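PDB 2P1G: putative xylanase from Bacteroides fragilis, which is of unknown function but resembles N-acetylmuramoyl-L-alanine amidase-like proteins, and may hydrolyse glycosyl bonds, possibly those of xylan. Local coordinates for residues F115-S120 and V156-K161; D162-D167 and T219-M224; P170-G175 and G193-I198; D176-T181 and T232-L237. All coordinates share one frame; numbering follows the deposited sequence.

Contact 1. Residues F115-S120 and V156-K161; sequences FKQKLS and VHYLPK
Y158 presents one ring face to Q117, whose CG stands over the ring centre 3.5 Å from CE2. On the opposite face P160 N of its own segment lies toward the rim, and K116 N meets the ring edge in plane. Q117 gets there by a bend at chi2 (-66°), and its amide, 33° from the plane of the Y158 ring, is held by a hydrogen bond from its NE2 to K116 O (2.9 Å). The F115 ring takes P160 CG over one face, 3.8 Å from the centroid, in a CH-pi contact. A third ring, H157, is overlain near its rim by K116 CE, at 3.4 Å from CE1. There the lysine and histidine run side by side; NZ of K116 goes on to a salt bridge with E155, and ND1 of H157 bonds the carbonyl of S113. Backbone hydrogen bonds join Q117 N to V156 O (2.9 Å), V156 N to Q117 O and Y158 N to F115 O. Q117 with V156 is thus a hydrogen-bonded pair and K116 with H157 a non-hydrogen-bonded one, the signature of a short two-stranded antiparallel ribbon beside the main sheet.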
loop_
_atom_site.group_PDB
_atom_site.type_symbol
_atom_site.label_atom_id
_atom_site.label_comp_id
_atom_site.label_asym_id
_atom_site.label_seq_id
_atom_site.Cartn_x
_atom_site.Cartn_y
_atom_site.Cartn_z
ATOM N N PHE A 115 -9.446 13.970 -11.679
ATOM C CA PHE A 115 -10.497 13.094 -11.163
ATOM C C PHE A 115 -10.267 12.800 -9.698
ATOM O O PHE A 115 -9.131 12.751 -9.248
ATOM C CB PHE A 115 -10.560 11.779 -11.937
ATOM C CG PHE A 115 -10.903 11.944 -13.396
ATOM C CD1 PHE A 115 -12.241 11.971 -13.811
ATOM C CD2 PHE A 115 -9.894 12.054 -14.355
ATOM C CE1 PHE A 115 -12.560 12.104 -15.173
ATOM C CE2 PHE A 115 -10.207 12.196 -15.715
ATOM C CZ PHE A 115 -11.530 12.213 -16.117
ATOM N N LYS A 116 -11.355 12.615 -8.959
ATOM C CA LYS A 116 -11.252 12.475 -7.507
ATOM C C LYS A 116 -12.207 11.428 -6.974
ATOM O O LYS A 116 -13.248 11.152 -7.578
ATOM C CB LYS A 116 -11.525 13.818 -6.823
ATOM C CG LYS A 116 -10.410 14.827 -7.002
ATOM C CD LYS A 116 -10.869 16.213 -6.635
ATOM C CE LYS A 116 -9.700 17.169 -6.794
ATOM N NZ LYS A 116 -10.028 18.589 -6.457
ATOM N N GLN A 117 -11.834 10.824 -5.847
ATOM C CA GLN A 117 -12.748 9.948 -5.117
ATOM C C GLN A 117 -12.881 10.460 -3.690
ATOM O O GLN A 117 -11.929 10.982 -3.131
ATOM C CB GLN A 117 -12.233 8.513 -5.086
ATOM C CG GLN A 117 -12.285 7.736 -6.412
ATOM C CD GLN A 117 -13.694 7.464 -6.935
ATOM O OE1 GLN A 117 -14.243 6.379 -6.720
ATOM N NE2 GLN A 117 -14.278 8.442 -7.637
ATOM N N LYS A 118 -14.071 10.309 -3.114
ATOM C CA LYS A 118 -14.316 10.689 -1.731
ATOM C C LYS A 118 -14.103 9.445 -0.906
ATOM O O LYS A 118 -14.614 8.377 -1.253
ATOM C CB LYS A 118 -15.764 11.162 -1.570
ATOM C CG LYS A 118 -16.092 11.717 -0.196
ATOM C CD LYS A 118 -17.586 12.141 -0.095
ATOM C CE LYS A 118 -17.815 13.571 -0.647
ATOM N NZ LYS A 118 -17.715 14.625 0.431
ATOM N N LEU A 119 -13.356 9.570 0.177
ATOM C CA LEU A 119 -13.051 8.374 0.976
ATOM C C LEU A 119 -14.248 7.997 1.816
ATOM O O LEU A 119 -14.962 8.873 2.306
ATOM C CB LEU A 119 -11.828 8.592 1.864
ATOM C CG LEU A 119 -10.508 9.006 1.198
ATOM C CD1 LEU A 119 -9.487 9.179 2.273
ATOM C CD2 LEU A 119 -10.004 7.989 0.150
ATOM N N SER A 120 -14.465 6.692 1.973
ATOM C CA SER A 120 -15.504 6.179 2.859
ATOM C C SER A 120 -14.976 4.897 3.458
ATOM O O SER A 120 -15.059 3.834 2.831
ATOM C CB SER A 120 -16.816 5.913 2.113
ATOM O OG SER A 120 -17.845 5.566 3.050
ATOM N N VAL A 156 -9.434 12.407 -2.462
ATOM C CA VAL A 156 -8.095 12.191 -3.001
ATOM C C VAL A 156 -8.163 12.220 -4.537
ATOM O O VAL A 156 -9.222 11.963 -5.111
ATOM C CB VAL A 156 -7.466 10.850 -2.492
ATOM C CG1 VAL A 156 -7.275 10.875 -0.923
ATOM C CG2 VAL A 156 -8.282 9.648 -2.913
ATOM N N HIS A 157 -7.051 12.525 -5.195
ATOM C CA HIS A 157 -7.004 12.426 -6.671
ATOM C C HIS A 157 -6.768 10.993 -7.099
ATOM O O HIS A 157 -6.062 10.261 -6.410
ATOM C CB HIS A 157 -5.859 13.274 -7.218
ATOM C CG HIS A 157 -6.064 14.757 -7.068
ATOM N ND1 HIS A 157 -6.350 15.581 -8.141
ATOM C CD2 HIS A 157 -5.961 15.567 -5.987
ATOM C CE1 HIS A 157 -6.429 16.833 -7.720
ATOM N NE2 HIS A 157 -6.183 16.853 -6.420
ATOM N N TYR A 158 -7.355 10.574 -8.225
ATOM C CA TYR A 158 -7.016 9.237 -8.760
ATOM C C TYR A 158 -7.155 9.267 -10.255
ATOM O O TYR A 158 -7.671 10.238 -10.806
ATOM C CB TYR A 158 -7.900 8.125 -8.146
ATOM C CG TYR A 158 -9.279 7.946 -8.806
ATOM C CD1 TYR A 158 -9.703 6.690 -9.269
ATOM C CD2 TYR A 158 -10.152 9.030 -8.969
ATOM C CE1 TYR A 158 -10.949 6.524 -9.888
ATOM C CE2 TYR A 158 -11.406 8.860 -9.585
ATOM C CZ TYR A 158 -11.784 7.620 -10.037
ATOM O OH TYR A 158 -13.027 7.477 -10.637
ATOM N N LEU A 159 -6.678 8.222 -10.916
ATOM C CA LEU A 159 -6.882 8.065 -12.335
ATOM C C LEU A 159 -7.900 6.965 -12.565
ATOM O O LEU A 159 -7.632 5.826 -12.226
ATOM C CB LEU A 159 -5.585 7.636 -13.034
ATOM C CG LEU A 159 -5.647 7.586 -14.576
ATOM C CD1 LEU A 159 -5.707 9.011 -15.203
ATOM C CD2 LEU A 159 -4.445 6.831 -15.100
ATOM N N PRO A 160 -9.053 7.301 -13.165
ATOM C CA PRO A 160 -10.040 6.291 -13.498
ATOM C C PRO A 160 -9.466 5.231 -14.429
ATOM O O PRO A 160 -8.721 5.561 -15.350
ATOM C CB PRO A 160 -11.160 7.101 -14.165
ATOM C CG PRO A 160 -11.006 8.483 -13.604
ATOM C CD PRO A 160 -9.500 8.648 -13.551
ATOM N N LYS A 161 -9.812 3.966 -14.190
ATOM C CA LYS A 161 -9.243 2.878 -14.978
ATOM C C LYS A 161 -9.537 3.019 -16.475
ATOM O O LYS A 161 -8.734 2.563 -17.290
ATOM C CB LYS A 161 -9.705 1.514 -14.481
ATOM C CG LYS A 161 -11.221 1.246 -14.576
ATOM C CD LYS A 161 -11.521 -0.129 -13.976
ATOM C CE LYS A 161 -12.938 -0.636 -14.299
ATOM N NZ LYS A 161 -13.174 -1.855 -13.447
#

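Contact 2. Residues D162-D167 and T219-M224; sequences DKLEPD and TALSQM
L164 meets L221 through one methyl branch: with CG anti to the backbone N (chi1 -173°), L164 brings its CD2 to 3.8 Å from L221 CD2, the two side chains crossing at about a right angle. L164 O lies 3.4 Å from S222 CB. At E165 the side chain turns away and the main chain does the work. E165 O lies 3.0 Å from a water that can donate to it, and the same water accepts from S222 N at 2.9 Å, bridging the loop to an amide in the first turn of the helix. P166 then rests on S222. P166 N is 3.1 Å from S222 OG, a packing contact because a proline nitrogen has no hydrogen to share, while P166 CB sits 4.1 Å from A220 CB. P166 also has a backbone hydrogen bond with L202 of strand 201-208. A220 holds the N-cap position, and its O receives M224 N in the first helical bond. The arrangement is that of a loop laid across the N-terminal end of helix 221-226, whose L221 faces I178 and L180 of the main sheet.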
loop_
_atom_site.group_PDB
_atom_site.type_symbol
_atom_site.label_atom_id
_atom_site.label_comp_id
_atom_site.label_asym_id
_atom_site.label_seq_id
_atom_site.Cartn_x
_atom_site.Cartn_y
_atom_site.Cartn_z
ATOM N N ASP A 162 -10.656 3.648 -16.842
ATOM C CA ASP A 162 -10.897 3.857 -18.286
ATOM C C ASP A 162 -9.925 4.860 -18.946
ATOM O O ASP A 162 -9.908 5.004 -20.179
ATOM C CB ASP A 162 -12.392 4.114 -18.630
ATOM C CG ASP A 162 -12.905 5.472 -18.169
ATOM O OD1 ASP A 162 -12.185 6.203 -17.463
ATOM O OD2 ASP A 162 -14.073 5.817 -18.510
ATOM N N LYS A 163 -9.092 5.512 -18.136
ATOM C CA LYS A 163 -8.089 6.453 -18.653
ATOM C C LYS A 163 -6.707 5.822 -18.770
ATOM O O LYS A 163 -5.748 6.474 -19.209
ATOM C CB LYS A 163 -8.030 7.725 -17.789
ATOM C CG LYS A 163 -9.396 8.419 -17.627
ATOM C CD LYS A 163 -10.003 8.763 -18.999
ATOM C CE LYS A 163 -11.401 9.375 -18.868
ATOM N NZ LYS A 163 -12.001 9.583 -20.222
ATOM N N LEU A 164 -6.599 4.549 -18.395
ATOM C CA LEU A 164 -5.292 3.881 -18.396
ATOM C C LEU A 164 -5.227 2.854 -19.528
ATOM O O LEU A 164 -6.118 2.025 -19.652
ATOM C CB LEU A 164 -5.025 3.182 -17.049
ATOM C CG LEU A 164 -3.598 2.598 -16.912
ATOM C CD1 LEU A 164 -2.565 3.721 -16.860
ATOM C CD2 LEU A 164 -3.475 1.726 -15.664
ATOM N N GLU A 165 -4.173 2.929 -20.342
ATOM C CA GLU A 165 -3.984 2.020 -21.465
ATOM C C GLU A 165 -2.947 0.946 -21.100
ATOM O O GLU A 165 -2.190 1.126 -20.150
ATOM C CB GLU A 165 -3.481 2.804 -22.701
ATOM C CG GLU A 165 -4.501 3.766 -23.302
ATOM C CD GLU A 165 -5.754 3.067 -23.772
ATOM O OE1 GLU A 165 -5.680 1.872 -24.122
ATOM O OE2 GLU A 165 -6.822 3.712 -23.808
ATOM N N PRO A 166 -2.912 -0.171 -21.855
ATOM C CA PRO A 166 -1.916 -1.193 -21.554
ATOM C C PRO A 166 -0.479 -0.675 -21.527
ATOM O O PRO A 166 0.320 -1.219 -20.770
ATOM C CB PRO A 166 -2.100 -2.224 -22.670
ATOM C CG PRO A 166 -3.493 -2.039 -23.155
ATOM C CD PRO A 166 -3.825 -0.586 -22.949
ATOM N N ASP A 167 -0.171 0.363 -22.315
ATOM C CA ASP A 167 1.190 0.908 -22.372
ATOM C C ASP A 167 1.425 2.081 -21.420
ATOM O O ASP A 167 2.382 2.852 -21.580
ATOM C CB ASP A 167 1.629 1.234 -23.815
ATOM C CG ASP A 167 0.644 2.104 -24.575
ATOM O OD1 ASP A 167 -0.485 2.426 -24.085
ATOM O OD2 ASP A 167 1.011 2.458 -25.724
ATOM N N THR A 219 -0.230 -9.858 -16.736
ATOM C CA THR A 219 -1.227 -9.078 -17.440
ATOM C C THR A 219 -0.982 -7.597 -17.170
ATOM O O THR A 219 -0.714 -7.218 -16.019
ATOM C CB THR A 219 -2.637 -9.489 -16.998
ATOM O OG1 THR A 219 -2.817 -9.147 -15.628
ATOM C CG2 THR A 219 -2.811 -11.012 -17.106
ATOM N N ALA A 220 -1.064 -6.779 -18.221
ATOM C CA ALA A 220 -0.885 -5.335 -18.100
ATOM C C ALA A 220 -1.817 -4.791 -17.018
ATOM O O ALA A 220 -2.938 -5.284 -16.835
ATOM C CB ALA A 220 -1.156 -4.633 -19.437
ATOM N N LEU A 221 -1.354 -3.779 -16.300
ATOM C CA LEU A 221 -2.150 -3.184 -15.221
ATOM C C LEU A 221 -3.562 -2.780 -15.667
ATOM O O LEU A 221 -4.536 -3.020 -14.947
ATOM C CB LEU A 221 -1.406 -1.993 -14.611
ATOM C CG LEU A 221 -2.126 -1.179 -13.522
ATOM C CD1 LEU A 221 -2.451 -2.056 -12.328
ATOM C CD2 LEU A 221 -1.241 -0.025 -13.096
ATOM N N SER A 222 -3.677 -2.147 -16.834
ATOM C CA SER A 222 -4.978 -1.713 -17.330
ATOM C C SER A 222 -5.965 -2.879 -17.438
ATOM O O SER A 222 -7.154 -2.713 -17.136
ATOM C CB SER A 222 -4.835 -0.981 -18.673
ATOM O OG SER A 222 -4.300 -1.854 -19.656
ATOM N N GLN A 223 -5.462 -4.060 -17.803
ATOM C CA GLN A 223 -6.312 -5.246 -17.918
ATOM C C GLN A 223 -6.676 -5.803 -16.538
ATOM O O GLN A 223 -7.818 -6.213 -16.331
ATOM C CB GLN A 223 -5.665 -6.326 -18.780
ATOM C CG GLN A 223 -6.627 -7.473 -19.123
ATOM C CD GLN A 223 -6.015 -8.506 -20.040
ATOM O OE1 GLN A 223 -5.705 -8.223 -21.208
ATOM N NE2 GLN A 223 -5.844 -9.726 -19.527
ATOM N N MET A 224 -5.724 -5.794 -15.602
ATOM C CA MET A 224 -6.001 -6.181 -14.202
ATOM C C MET A 224 -7.172 -5.353 -13.655
ATOM O O MET A 224 -8.071 -5.882 -12.986
ATOM C CB MET A 224 -4.775 -5.965 -13.289
ATOM C CG MET A 224 -3.548 -6.832 -13.564
ATOM S SD MET A 224 -2.112 -6.408 -12.502
ATOM C CE MET A 224 -2.904 -6.280 -10.904
HETATM O O HOH W 1 -1.324 -0.872 -18.029
#

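Contact 3. Residues P170-G175 and G193-I198; sequences PWIKNG and GIAIYI
Y197 and I172 have side chains that cross at about a right angle, and the phenol ends on the main chain of the loop. The hydroxyl donates to I172 O at 2.7 Å, approaching from above the carbonyl plane, 38° out of it, while I172 CB stands 3.9 Å from the same OH. With CG anti to its carbonyl carbon (chi1 -77°), Y197 puts the ring where its edge meets the loop: N174 OD1 lies in the ring plane, 3.5 Å from CD2.

N174 turns its amide back toward the strand. Its OD1 accepts Y197 N at 2.8 Å in the plane of the amide carbonyl, and ND2 donates to a water that in turn donates to Y197 O. The carboxamide therefore serves both the N-H and, through the water, the C=O of one strand residue, somewhat as a neighbouring strand would.

Closer to the start of strand 177-182, G175 N gives A195 O a nearly straight bond (2.9 Å, 177°), and I194 CG2 packs on G175 CA at 3.7 Å. A195 CB points to the loop and touches K173 O. L10 of helix 10-14 touches N174, I194 and I196, while I172 is turned inward to I234 and V236.

The loop is thus fastened to strand 189-198 by three direct bonds of different kinds, from a phenol to a carbonyl, an amide to a side-chain oxygen and backbone to backbone. The phenol bond places the far end of Y197, while OD1 bonded to Y197 N and ND2 bonded to the water should together hold the N174 amide in its orientation.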
loop_
_atom_site.group_PDB
_atom_site.type_symbol
_atom_site.label_atom_id
_atom_site.label_comp_id
_atom_site.label_asym_id
_atom_site.label_seq_id
_atom_site.Cartn_x
_atom_site.Cartn_y
_atom_site.Cartn_z
ATOM N N PRO A 170 2.964 8.637 -19.996
ATOM C CA PRO A 170 4.312 9.198 -19.889
ATOM C C PRO A 170 4.646 9.607 -18.449
ATOM O O PRO A 170 5.817 9.611 -18.063
ATOM C CB PRO A 170 4.241 10.447 -20.776
ATOM C CG PRO A 170 3.079 10.231 -21.668
ATOM C CD PRO A 170 2.098 9.418 -20.896
ATOM N N TRP A 171 3.626 9.923 -17.662
ATOM C CA TRP A 171 3.848 10.404 -16.299
ATOM C C TRP A 171 3.832 9.341 -15.208
ATOM O O TRP A 171 4.026 9.650 -14.028
ATOM C CB TRP A 171 2.890 11.546 -15.975
ATOM C CG TRP A 171 1.421 11.292 -16.183
ATOM C CD1 TRP A 171 0.679 11.617 -17.294
ATOM C CD2 TRP A 171 0.483 10.794 -15.210
ATOM N NE1 TRP A 171 -0.644 11.307 -17.088
ATOM C CE2 TRP A 171 -0.797 10.814 -15.816
ATOM C CE3 TRP A 171 0.600 10.337 -13.880
ATOM C CZ2 TRP A 171 -1.948 10.359 -15.158
ATOM C CZ3 TRP A 171 -0.559 9.873 -13.218
ATOM C CH2 TRP A 171 -1.811 9.900 -13.858
ATOM N N ILE A 172 3.645 8.084 -15.602
ATOM C CA ILE A 172 3.773 6.971 -14.689
ATOM C C ILE A 172 5.065 6.275 -15.071
ATOM O O ILE A 172 5.248 5.858 -16.216
ATOM C CB ILE A 172 2.582 5.988 -14.795
ATOM C CG1 ILE A 172 1.266 6.725 -14.494
ATOM C CG2 ILE A 172 2.792 4.768 -13.873
ATOM C CD1 ILE A 172 0.009 5.916 -14.839
ATOM N N LYS A 173 5.955 6.166 -14.098
ATOM C CA LYS A 173 7.321 5.722 -14.338
ATOM C C LYS A 173 7.633 4.445 -13.590
ATOM O O LYS A 173 7.069 4.183 -12.520
ATOM C CB LYS A 173 8.285 6.828 -13.882
ATOM C CG LYS A 173 8.101 8.148 -14.657
ATOM C CD LYS A 173 9.059 9.235 -14.151
ATOM C CE LYS A 173 8.790 10.580 -14.816
ATOM N NZ LYS A 173 9.800 11.605 -14.353
ATOM N N ASN A 174 8.577 3.668 -14.118
ATOM C CA ASN A 174 9.173 2.564 -13.366
ATOM C C ASN A 174 9.443 2.944 -11.909
ATOM O O ASN A 174 10.060 3.959 -11.655
ATOM C CB ASN A 174 10.533 2.182 -13.974
ATOM C CG ASN A 174 10.415 1.181 -15.117
ATOM O OD1 ASN A 174 9.378 0.583 -15.325
ATOM N ND2 ASN A 174 11.512 0.980 -15.847
ATOM N N GLY A 175 9.025 2.103 -10.972
ATOM C CA GLY A 175 9.327 2.358 -9.570
ATOM C C GLY A 175 8.284 3.153 -8.803
ATOM O O GLY A 175 8.359 3.246 -7.559
ATOM N N GLY A 193 1.165 -2.057 -5.455
ATOM C CA GLY A 193 2.354 -2.715 -6.023
ATOM C C GLY A 193 3.260 -1.654 -6.603
ATOM O O GLY A 193 3.051 -0.450 -6.364
ATOM N N ILE A 194 4.256 -2.087 -7.378
ATOM C CA ILE A 194 5.232 -1.162 -7.944
ATOM C C ILE A 194 5.143 -1.230 -9.477
ATOM O O ILE A 194 5.116 -2.340 -10.060
ATOM C CB ILE A 194 6.663 -1.532 -7.465
ATOM C CG1 ILE A 194 6.750 -1.459 -5.936
ATOM C CG2 ILE A 194 7.705 -0.596 -8.129
ATOM C CD1 ILE A 194 7.986 -2.152 -5.366
ATOM N N ALA A 195 5.118 -0.061 -10.117
ATOM C CA ALA A 195 5.047 0.020 -11.582
ATOM C C ALA A 195 6.327 -0.503 -12.217
ATOM O O ALA A 195 7.434 -0.213 -11.751
ATOM C CB ALA A 195 4.797 1.448 -12.024
ATOM N N ILE A 196 6.156 -1.268 -13.285
ATOM C CA ILE A 196 7.294 -1.771 -14.051
ATOM C C ILE A 196 6.838 -1.931 -15.479
ATOM O O ILE A 196 5.797 -2.540 -15.733
ATOM C CB ILE A 196 7.918 -3.080 -13.475
ATOM C CG1 ILE A 196 9.140 -3.504 -14.325
ATOM C CG2 ILE A 196 6.911 -4.231 -13.382
ATOM C CD1 ILE A 196 9.907 -4.669 -13.740
ATOM N N TYR A 197 7.595 -1.337 -16.398
ATOM C CA TYR A 197 7.310 -1.459 -17.812
ATOM C C TYR A 197 8.050 -2.672 -18.366
ATOM O O TYR A 197 9.265 -2.807 -18.164
ATOM C CB TYR A 197 7.709 -0.180 -18.552
ATOM C CG TYR A 197 6.723 0.950 -18.379
ATOM C CD1 TYR A 197 5.661 1.121 -19.279
ATOM C CD2 TYR A 197 6.827 1.820 -17.304
ATOM C CE1 TYR A 197 4.736 2.178 -19.121
ATOM C CE2 TYR A 197 5.922 2.853 -17.133
ATOM C CZ TYR A 197 4.879 3.014 -18.015
ATOM O OH TYR A 197 4.007 4.054 -17.827
ATOM N N ILE A 198 7.289 -3.556 -19.002
ATOM C CA ILE A 198 7.767 -4.832 -19.549
ATOM C C ILE A 198 7.178 -4.894 -20.951
ATOM O O ILE A 198 5.968 -4.775 -21.101
ATOM C CB ILE A 198 7.202 -6.083 -18.759
ATOM C CG1 ILE A 198 7.631 -6.080 -17.281
ATOM C CG2 ILE A 198 7.631 -7.416 -19.427
ATOM C CD1 ILE A 198 9.154 -6.072 -17.063
HETATM O O HOH W 2 11.389 -0.939 -18.039
#

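Contact 4. Residues D176-T181 and T232-L237; sequences DIIALT and TGIRVL
I234 leaves its strand with CB 3.5 Å from A179 O and 3.8 Å from I178 CG2. At CB the chain forks. CG2, anti to the carbonyl carbon, is pressed against L180 CD2 at 3.3 Å, closer than usual for two methyl carbons, and lies 3.6 Å from I178 CG2. The other branch starts from CG1, set between the backbone N and the carbonyl carbon (chi1 58°), and runs out to CD1, which meets L164 and L221. I178 and V236 continue this layer, lying side by side and pointing the same way.

The backbones beneath form an antiparallel pair inside the main sheet, the N-to-C directions of the two strand segments 155° apart; strand 189-198 flanks 177-182 on its other edge. I177 with L237 and A179 with R235 are hydrogen-bonded pairs, and I178 with V236 and L180 with I234 are non-hydrogen-bonded ones. Helix 221-226 covers the face of I178, L180 and I234, while I96 of helix 92-101 packs against R235 and L237 on the reverse.

On that reverse face T181 CG2 touches R235 CG, whose guanidinium goes on to a salt bridge with D107. T181 OG1 and T232 OG1 share a hydrogen bond of 2.8 Å. At the far end V236 CG1 rests 3.4 Å from D176 OD2, a carboxylate oxygen that is salt-bridged to R238 and also accepts the amide of K173.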
loop_
_atom_site.group_PDB
_atom_site.type_symbol
_atom_site.label_atom_id
_atom_site.label_comp_id
_atom_site.label_asym_id
_atom_site.label_seq_id
_atom_site.Cartn_x
_atom_site.Cartn_y
_atom_site.Cartn_z
ATOM N N ASP A 176 7.302 3.712 -9.509
ATOM C CA ASP A 176 6.207 4.402 -8.810
ATOM C C ASP A 176 5.411 3.352 -8.041
ATOM O O ASP A 176 5.320 2.198 -8.459
ATOM C CB ASP A 176 5.268 5.118 -9.770
ATOM C CG ASP A 176 5.893 6.359 -10.404
ATOM O OD1 ASP A 176 7.010 6.773 -9.988
ATOM O OD2 ASP A 176 5.254 6.917 -11.327
ATOM N N ILE A 177 4.848 3.755 -6.915
ATOM C CA ILE A 177 3.947 2.882 -6.181
ATOM C C ILE A 177 2.565 3.093 -6.763
ATOM O O ILE A 177 2.127 4.246 -6.969
ATOM C CB ILE A 177 3.987 3.217 -4.667
ATOM C CG1 ILE A 177 5.363 2.825 -4.105
ATOM C CG2 ILE A 177 2.859 2.503 -3.920
ATOM C CD1 ILE A 177 5.685 3.469 -2.779
ATOM N N ILE A 178 1.869 1.992 -7.026
ATOM C CA ILE A 178 0.541 2.056 -7.617
ATOM C C ILE A 178 -0.425 1.496 -6.600
ATOM O O ILE A 178 -0.287 0.334 -6.190
ATOM C CB ILE A 178 0.426 1.161 -8.883
ATOM C CG1 ILE A 178 1.453 1.565 -9.956
ATOM C CG2 ILE A 178 -1.017 1.198 -9.459
ATOM C CD1 ILE A 178 1.339 3.003 -10.432
ATOM N N ALA A 179 -1.382 2.312 -6.189
ATOM C CA ALA A 179 -2.494 1.816 -5.345
ATOM C C ALA A 179 -3.752 1.642 -6.186
ATOM O O ALA A 179 -4.204 2.579 -6.858
ATOM C CB ALA A 179 -2.770 2.777 -4.174
ATOM N N LEU A 180 -4.329 0.445 -6.135
ATOM C CA LEU A 180 -5.513 0.123 -6.929
ATOM C C LEU A 180 -6.740 0.480 -6.091
ATOM O O LEU A 180 -6.976 -0.129 -5.026
ATOM C CB LEU A 180 -5.539 -1.365 -7.243
ATOM C CG LEU A 180 -4.424 -1.964 -8.106
ATOM C CD1 LEU A 180 -4.906 -3.265 -8.706
ATOM C CD2 LEU A 180 -3.979 -1.054 -9.193
ATOM N N THR A 181 -7.503 1.445 -6.578
ATOM C CA THR A 181 -8.653 1.999 -5.871
ATOM C C THR A 181 -9.857 1.112 -6.120
ATOM O O THR A 181 -9.947 0.455 -7.159
ATOM C CB THR A 181 -8.965 3.481 -6.274
ATOM O OG1 THR A 181 -9.168 3.580 -7.686
ATOM C CG2 THR A 181 -7.810 4.395 -5.891
ATOM N N THR A 232 -11.640 0.612 -9.513
ATOM C CA THR A 232 -12.089 1.822 -10.174
ATOM C C THR A 232 -10.967 2.584 -10.869
ATOM O O THR A 232 -11.238 3.386 -11.769
ATOM C CB THR A 232 -12.816 2.756 -9.201
ATOM O OG1 THR A 232 -11.932 3.114 -8.130
ATOM C CG2 THR A 232 -14.084 2.068 -8.618
ATOM N N GLY A 233 -9.714 2.361 -10.456
ATOM C CA GLY A 233 -8.640 3.227 -10.940
ATOM C C GLY A 233 -7.381 3.034 -10.133
ATOM O O GLY A 233 -7.224 1.989 -9.464
ATOM N N ILE A 234 -6.460 3.997 -10.223
ATOM C CA ILE A 234 -5.244 3.944 -9.458
ATOM C C ILE A 234 -4.846 5.284 -8.868
ATOM O O ILE A 234 -5.253 6.345 -9.362
ATOM C CB ILE A 234 -4.051 3.409 -10.303
ATOM C CG1 ILE A 234 -3.825 4.271 -11.543
ATOM C CG2 ILE A 234 -4.275 1.905 -10.679
ATOM C CD1 ILE A 234 -2.487 3.910 -12.356
ATOM N N ARG A 235 -4.074 5.221 -7.794
ATOM C CA ARG A 235 -3.314 6.374 -7.350
ATOM C C ARG A 235 -1.845 6.049 -7.616
ATOM O O ARG A 235 -1.424 4.886 -7.512
ATOM C CB ARG A 235 -3.537 6.634 -5.853
ATOM C CG ARG A 235 -5.028 6.931 -5.521
ATOM C CD ARG A 235 -5.166 7.267 -4.020
ATOM N NE ARG A 235 -4.412 8.462 -3.614
ATOM C CZ ARG A 235 -4.331 8.862 -2.350
ATOM N NH1 ARG A 235 -4.940 8.146 -1.403
ATOM N NH2 ARG A 235 -3.662 9.961 -2.028
ATOM N N VAL A 236 -1.090 7.080 -7.983
ATOM C CA VAL A 236 0.329 6.928 -8.354
ATOM C C VAL A 236 1.134 7.761 -7.386
ATOM O O VAL A 236 0.896 8.981 -7.256
ATOM C CB VAL A 236 0.599 7.401 -9.805
ATOM C CG1 VAL A 236 2.113 7.307 -10.161
ATOM C CG2 VAL A 236 -0.291 6.612 -10.806
ATOM N N LEU A 237 2.067 7.108 -6.695
ATOM C CA LEU A 237 2.961 7.795 -5.774
ATOM C C LEU A 237 4.392 7.541 -6.172
ATOM O O LEU A 237 4.686 6.516 -6.799
ATOM C CB LEU A 237 2.760 7.310 -4.348
ATOM C CG LEU A 237 1.311 7.147 -3.859
ATOM C CD1 LEU A 237 1.333 6.504 -2.497
ATOM C CD2 LEU A 237 0.564 8.500 -3.837
#

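Contact 4 lies deepest, with centre about 9 Å from that of the chain, and joins two sheet strands by regular backbone bonds and apolar layers. Contact 1 is more peripheral and combines a short backbone ladder with CH-pi contacts; just beyond its ribbon, L159 and K161 probably bond to I234 and T232, carrying 156-161 into the sheet of contact 4. Contact 3, partly buried, shares that sheet through strand 189-198, but there side-chain polar groups and one backbone bond fasten a loop. Contact 2 is buried although far from the centre, and water links its backbones; it lies against the apolar face of contact 4, while L164 also meets I172 of contact 3. Contact 3 is nested within the loop that contact 2 closes.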